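Local coordinates for protein phosphotransferase ChpT (Brucella abortus, PDB 4QPK), which relays phosphoryl groups as a homodimeric histidine phosphotransferase in the phosphorelay that controls cell growth, division and survival inside mammalian host cells, at residues H56-P61 / S93-F98; L151-I156 / P178-T183. All coordinates share one frame; numbering follows the deposited sequence. Where two conformers were deposited one is given.

Interaction 1: residues H56-P61 / S93-F98; sequences HDIISP and SARLQF. With GOL (glycerol), chain F.
The guanidinium of R95 has the glycerol carbon C3 at its edge, near its plane, while the backbone O of D57 lies oblique to it. A second flat group, the H56 ring, gives from ND1 a weak, nearly straight in-plane bond to D57 OD1 and meets the H211 ring edge-to-face. The F98 ring stacks with Y125 and lies oblique to glycerol O2, which is 3.7 Å from F98 CD1. The R95 chain is extended from CG to NE, with CG beside the backbone N (chi1 -70°). It runs past D57, and D57 O comes to 3.1 Å from R95 CD. The guanidinium is held elsewhere: NE bonds N91 and NH2 forms a salt bridge with E129. R95 NH1 stays 5.2 Å from D57 OD2, near but not in contact.

The carboxylate of D57 is linked to R95 through a glycerol, which probably came from the crystallisation liquor. D57 OD2 takes hydrogen bonds from glycerol O1 (2.6 Å) and O3 (2.8 Å), and also forms a salt bridge with R53. Glycerol O2 bonds the backbone O of R95 at 2.7 Å, and the molecule also bonds Y125.

I58 makes the apolar part of the contact. Its CG2 lies 4.0 Å from R95 CB, and its CD1 lies 3.9 Å from L96 CD2, the I58 and L96 side chains crossing at about a right angle. I58 packs on L96 of the second subunit, and L96 on its I59.

The two helices run antiparallel (163°), and helix 43-74 is kinked at S60 and P61. H56, D57 and P61 match the His-Asp-x-x-x-Pro pattern, consistent with the H-box of histidine kinases. H56 is the phosphorylated histidine, unmodified here, and the paired helices form the hairpin of a DHp domain.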
loop_
_atom_site.group_PDB
_atom_site.type_symbol
_atom_site.label_atom_id
_atom_site.label_comp_id
_atom_site.label_asym_id
_atom_site.label_seq_id
_atom_site.Cartn_x
_atom_site.Cartn_y
_atom_site.Cartn_z
ATOM N N HIS B 56 0.053 -6.369 5.197
ATOM C CA HIS B 56 0.091 -7.178 6.403
ATOM C C HIS B 56 -0.860 -6.627 7.465
ATOM O O HIS B 56 -1.495 -7.387 8.197
ATOM C CB HIS B 56 1.515 -7.253 6.949
ATOM C CG HIS B 56 1.613 -7.944 8.274
ATOM N ND1 HIS B 56 1.420 -7.288 9.472
ATOM C CD2 HIS B 56 1.888 -9.232 8.589
ATOM C CE1 HIS B 56 1.569 -8.144 10.468
ATOM N NE2 HIS B 56 1.859 -9.329 9.959
ATOM N N ASP B 57 -0.931 -5.304 7.557
ATOM C CA ASP B 57 -1.731 -4.659 8.588
ATOM C C ASP B 57 -3.240 -4.705 8.334
ATOM O O ASP B 57 -4.012 -4.355 9.222
ATOM C CB ASP B 57 -1.273 -3.214 8.783
ATOM C CG ASP B 57 0.066 -3.131 9.490
ATOM O OD1 ASP B 57 0.513 -4.165 10.038
ATOM O OD2 ASP B 57 0.672 -2.040 9.499
ATOM N N ILE B 58 -3.672 -5.043 7.121
ATOM C CA ILE B 58 -5.116 -5.132 6.868
ATOM C C ILE B 58 -5.658 -6.547 6.600
ATOM O O ILE B 58 -6.865 -6.721 6.397
ATOM C CB ILE B 58 -5.548 -4.201 5.718
ATOM C CG1 ILE B 58 -4.770 -4.502 4.450
ATOM C CG2 ILE B 58 -5.340 -2.745 6.134
ATOM C CD1 ILE B 58 -5.212 -3.627 3.273
ATOM N N ILE B 59 -4.773 -7.536 6.539
ATOM C CA ILE B 59 -5.180 -8.924 6.329
ATOM C C ILE B 59 -6.216 -9.408 7.344
ATOM O O ILE B 59 -7.207 -10.042 6.970
ATOM C CB ILE B 59 -3.942 -9.858 6.390
ATOM C CG1 ILE B 59 -3.150 -9.769 5.090
ATOM C CG2 ILE B 59 -4.352 -11.311 6.669
ATOM C CD1 ILE B 59 -1.785 -10.475 5.155
ATOM N N SER B 60 -5.997 -9.113 8.623
ATOM C CA SER B 60 -6.919 -9.578 9.657
ATOM C C SER B 60 -8.298 -8.901 9.602
ATOM O O SER B 60 -9.312 -9.590 9.663
ATOM C CB SER B 60 -6.304 -9.388 11.049
ATOM O OG SER B 60 -5.214 -10.271 11.250
ATOM N N PRO B 61 -8.353 -7.558 9.521
ATOM C CA PRO B 61 -9.717 -6.998 9.463
ATOM C C PRO B 61 -10.463 -7.319 8.171
ATOM O O PRO B 61 -11.679 -7.545 8.225
ATOM C CB PRO B 61 -9.488 -5.479 9.600
ATOM C CG PRO B 61 -8.080 -5.251 9.256
ATOM C CD PRO B 61 -7.339 -6.495 9.679
ATOM N N SER B 93 -10.580 0.563 7.212
ATOM C CA SER B 93 -10.629 1.935 6.690
ATOM C C SER B 93 -9.643 2.822 7.436
ATOM O O SER B 93 -8.897 3.590 6.820
ATOM C CB SER B 93 -12.044 2.514 6.813
ATOM O OG SER B 93 -12.138 3.794 6.180
ATOM N N ALA B 94 -9.629 2.703 8.764
ATOM C CA ALA B 94 -8.748 3.537 9.582
ATOM C C ALA B 94 -7.292 3.262 9.243
ATOM O O ALA B 94 -6.489 4.178 9.161
ATOM C CB ALA B 94 -9.003 3.316 11.075
ATOM N N ARG B 95 -6.953 1.996 9.022
ATOM C CA ARG B 95 -5.571 1.663 8.717
ATOM C C ARG B 95 -5.170 2.183 7.327
ATOM O O ARG B 95 -4.069 2.690 7.152
ATOM C CB ARG B 95 -5.353 0.150 8.832
ATOM C CG ARG B 95 -5.418 -0.291 10.277
ATOM C CD ARG B 95 -5.167 -1.769 10.491
ATOM N NE ARG B 95 -5.441 -2.069 11.887
ATOM C CZ ARG B 95 -4.589 -1.820 12.876
ATOM N NH1 ARG B 95 -3.407 -1.292 12.614
ATOM N NH2 ARG B 95 -4.921 -2.090 14.129
ATOM N N LEU B 96 -6.078 2.080 6.355
ATOM C CA LEU B 96 -5.807 2.567 4.997
ATOM C C LEU B 96 -5.676 4.096 4.966
ATOM O O LEU B 96 -4.793 4.643 4.296
ATOM C CB LEU B 96 -6.896 2.064 4.038
ATOM C CG LEU B 96 -6.762 0.551 3.766
ATOM C CD1 LEU B 96 -8.093 -0.046 3.255
ATOM C CD2 LEU B 96 -5.626 0.213 2.791
ATOM N N GLN B 97 -6.563 4.792 5.672
ATOM C CA GLN B 97 -6.488 6.256 5.690
ATOM C C GLN B 97 -5.206 6.733 6.389
ATOM O O GLN B 97 -4.588 7.713 5.968
ATOM C CB GLN B 97 -7.717 6.867 6.376
ATOM C CG GLN B 97 -9.053 6.665 5.647
ATOM C CD GLN B 97 -9.080 7.318 4.266
ATOM O OE1 GLN B 97 -8.339 8.257 4.001
ATOM N NE2 GLN B 97 -9.966 6.842 3.399
ATOM N N PHE B 98 -4.803 6.037 7.449
ATOM C CA PHE B 98 -3.574 6.397 8.137
ATOM C C PHE B 98 -2.383 6.143 7.217
ATOM O O PHE B 98 -1.522 6.999 7.056
ATOM C CB PHE B 98 -3.455 5.610 9.447
ATOM C CG PHE B 98 -2.264 5.986 10.276
ATOM C CD1 PHE B 98 -1.034 5.381 10.047
ATOM C CD2 PHE B 98 -2.374 6.932 11.288
ATOM C CE1 PHE B 98 0.078 5.722 10.809
ATOM C CE2 PHE B 98 -1.259 7.270 12.066
ATOM C CZ PHE B 98 -0.032 6.658 11.811
HETATM C C1 GOL F . -0.668 0.339 7.566
HETATM O O1 GOL F . 0.613 -0.243 7.654
HETATM C C2 GOL F . -0.894 1.166 8.822
HETATM O O2 GOL F . -1.931 2.100 8.634
HETATM C C3 GOL F . -1.307 0.228 9.942
HETATM O O3 GOL F . -0.261 0.197 10.878
#

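Interaction 2: residues L151-I156 / P178-T183; sequences LNMLLI and PRFVIT
Helix 151-156 lies over strand 178-183 and runs nearly parallel to it, the short axes 9.0 Å apart at closest approach and inclined by 19°. The nearest alpha carbons are those of L154 and I182, 6.9 Å apart.

I182 is the central side chain of the contact. It points from the strand to the helix and meets two successive helix residues with different atoms. Its CG1 touches CD2 of L154 at 3.7 Å, the two chains crossing at about a right angle. Its terminal CD1 lies against M153, 4.0 Å from CB and 3.9 Å from CE. The CG2 branch makes a loose approach to the backbone of M153, with I182 CG2 4.2 Å from M153 O.

M153 points toward the strand. Its chain is straight from CA to SD and then bends at the sulfur (chi3 71°), which sets the methyl CE beside I182 CD1. The sulfur lies at the edge of the F180 ring, near the ring plane, with SD 4.5 Å from F180 CD1. M153 thus reaches both I182 and, more loosely, F180, which stand two residues apart on the same face of the strand. V181, between them, points away from the helix.

All four touching residues are buried, and no hydrogen bond crosses between the segments. The contact is apolar.

The same side chains continue into neighbouring elements. L154 also packs on V169 and F180 on L171, both in strand 166-173, which pairs antiparallel with strand 178-185. The backbone of F180 and I182 pairs with strand 238-242 on the other side. Elsewhere on helix 144-160, N152 faces helix 213-225, and L151 meets I101 and A102 of helix 78-102.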
loop_
_atom_site.group_PDB
_atom_site.type_symbol
_atom_site.label_atom_id
_atom_site.label_comp_id
_atom_site.label_asym_id
_atom_site.label_seq_id
_atom_site.Cartn_x
_atom_site.Cartn_y
_atom_site.Cartn_z
ATOM N N LEU B 151 3.754 11.121 11.925
ATOM C CA LEU B 151 2.871 9.961 11.978
ATOM C C LEU B 151 3.659 8.663 12.170
ATOM O O LEU B 151 3.205 7.754 12.857
ATOM C CB LEU B 151 2.007 9.874 10.715
ATOM C CG LEU B 151 0.950 10.968 10.580
ATOM C CD1 LEU B 151 0.213 10.790 9.251
ATOM C CD2 LEU B 151 -0.046 10.914 11.728
ATOM N N ASN B 152 4.839 8.567 11.564
ATOM C CA ASN B 152 5.642 7.366 11.745
ATOM C C ASN B 152 6.212 7.253 13.163
ATOM O O ASN B 152 6.389 6.153 13.673
ATOM C CB ASN B 152 6.761 7.313 10.711
ATOM C CG ASN B 152 6.285 6.694 9.402
ATOM O OD1 ASN B 152 6.320 5.473 9.235
ATOM N ND2 ASN B 152 5.796 7.527 8.498
ATOM N N MET B 153 6.476 8.386 13.795
ATOM C CA MET B 153 6.881 8.390 15.191
ATOM C C MET B 153 5.755 7.865 16.094
ATOM O O MET B 153 6.026 7.291 17.138
ATOM C CB MET B 153 7.301 9.804 15.620
ATOM C CG MET B 153 8.631 10.221 15.038
ATOM S SD MET B 153 9.102 11.912 15.433
ATOM C CE MET B 153 9.499 11.826 17.179
ATOM N N LEU B 154 4.490 8.062 15.703
ATOM C CA LEU B 154 3.386 7.487 16.481
ATOM C C LEU B 154 3.461 5.972 16.470
ATOM O O LEU B 154 3.153 5.312 17.462
ATOM C CB LEU B 154 2.030 7.911 15.917
ATOM C CG LEU B 154 1.799 9.395 15.702
ATOM C CD1 LEU B 154 0.333 9.630 15.315
ATOM C CD2 LEU B 154 2.201 10.168 16.938
ATOM N N LEU B 155 3.857 5.410 15.330
ATOM C CA LEU B 155 3.929 3.958 15.227
ATOM C C LEU B 155 5.074 3.415 16.084
ATOM O O LEU B 155 4.941 2.360 16.714
ATOM C CB LEU B 155 4.088 3.522 13.757
ATOM C CG LEU B 155 2.906 3.870 12.846
ATOM C CD1 LEU B 155 3.172 3.340 11.430
ATOM C CD2 LEU B 155 1.628 3.266 13.382
ATOM N N ILE B 156 6.191 4.138 16.112
ATOM C CA ILE B 156 7.314 3.768 16.974
ATOM C C ILE B 156 6.880 3.818 18.442
ATOM O O ILE B 156 7.127 2.893 19.214
ATOM C CB ILE B 156 8.529 4.697 16.773
ATOM C CG1 ILE B 156 9.075 4.571 15.352
ATOM C CG2 ILE B 156 9.634 4.381 17.796
ATOM C CD1 ILE B 156 9.536 3.179 15.019
ATOM N N PRO B 178 9.560 23.134 13.496
ATOM C CA PRO B 178 8.662 22.368 14.362
ATOM C C PRO B 178 9.394 21.409 15.296
ATOM O O PRO B 178 10.489 20.942 14.992
ATOM C CB PRO B 178 7.789 21.593 13.359
ATOM C CG PRO B 178 8.659 21.473 12.131
ATOM C CD PRO B 178 9.440 22.754 12.076
ATOM N N ARG B 179 8.769 21.113 16.429
ATOM C CA ARG B 179 9.254 20.088 17.335
ATOM C C ARG B 179 8.101 19.120 17.619
ATOM O O ARG B 179 6.990 19.554 17.913
ATOM C CB ARG B 179 9.791 20.705 18.637
ATOM C CG ARG B 179 10.194 19.671 19.685
ATOM C CD ARG B 179 10.987 20.288 20.848
ATOM N NE ARG B 179 10.225 21.287 21.592
ATOM C CZ ARG B 179 10.413 22.604 21.498
ATOM N NH1 ARG B 179 11.351 23.092 20.694
ATOM N NH2 ARG B 179 9.668 23.435 22.217
ATOM N N PHE B 180 8.356 17.816 17.470
ATOM C CA PHE B 180 7.352 16.797 17.758
ATOM C C PHE B 180 7.727 16.047 19.020
ATOM O O PHE B 180 8.853 15.590 19.160
ATOM C CB PHE B 180 7.208 15.793 16.596
ATOM C CG PHE B 180 7.001 16.430 15.254
ATOM C CD1 PHE B 180 7.641 15.915 14.125
ATOM C CD2 PHE B 180 6.147 17.520 15.101
ATOM C CE1 PHE B 180 7.450 16.485 12.875
ATOM C CE2 PHE B 180 5.953 18.096 13.857
ATOM C CZ PHE B 180 6.605 17.573 12.736
ATOM N N VAL B 181 6.777 15.893 19.931
ATOM C CA VAL B 181 7.050 15.166 21.155
ATOM C C VAL B 181 6.035 14.051 21.327
ATOM O O VAL B 181 4.834 14.299 21.420
ATOM C CB VAL B 181 7.025 16.097 22.382
ATOM C CG1 VAL B 181 7.527 15.346 23.604
ATOM C CG2 VAL B 181 7.887 17.341 22.109
ATOM N N ILE B 182 6.530 12.821 21.360
ATOM C CA ILE B 182 5.680 11.653 21.536
ATOM C C ILE B 182 6.067 10.985 22.845
ATOM O O ILE B 182 7.192 10.492 22.994
ATOM C CB ILE B 182 5.821 10.662 20.356
ATOM C CG1 ILE B 182 5.056 11.180 19.136
ATOM C CG2 ILE B 182 5.242 9.311 20.709
ATOM C CD1 ILE B 182 5.768 12.271 18.362
ATOM N N THR B 183 5.139 10.993 23.794
ATOM C CA THR B 183 5.400 10.467 25.129
ATOM C C THR B 183 4.550 9.237 25.413
ATOM O O THR B 183 3.320 9.295 25.335
ATOM C CB THR B 183 5.121 11.533 26.212
ATOM O OG1 THR B 183 5.847 12.728 25.909
ATOM C CG2 THR B 183 5.562 11.007 27.579
#

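From the N terminus, helix 43-74 leads into helix 78-102, and interaction 1 closes this hairpin across 31 intervening residues. The chain then enters the C-terminal domain, which resembles the catalytic and ATP-binding domain of histidine kinases but lacks regions required for ATP binding. There interaction 2 closes a second loop, from helix 144-160 through strand 166-173 to strand 178-185. The two loops follow in series and neither nest nor cross. The centres of interactions 1 and 2 are about 20 Å apart, on opposite sides of the chain's centre. F98 joins them: its ring packs on L151 and L155, with F98 CZ 3.6 Å from L151 O, tying the helical hairpin to the helix that covers the sheet.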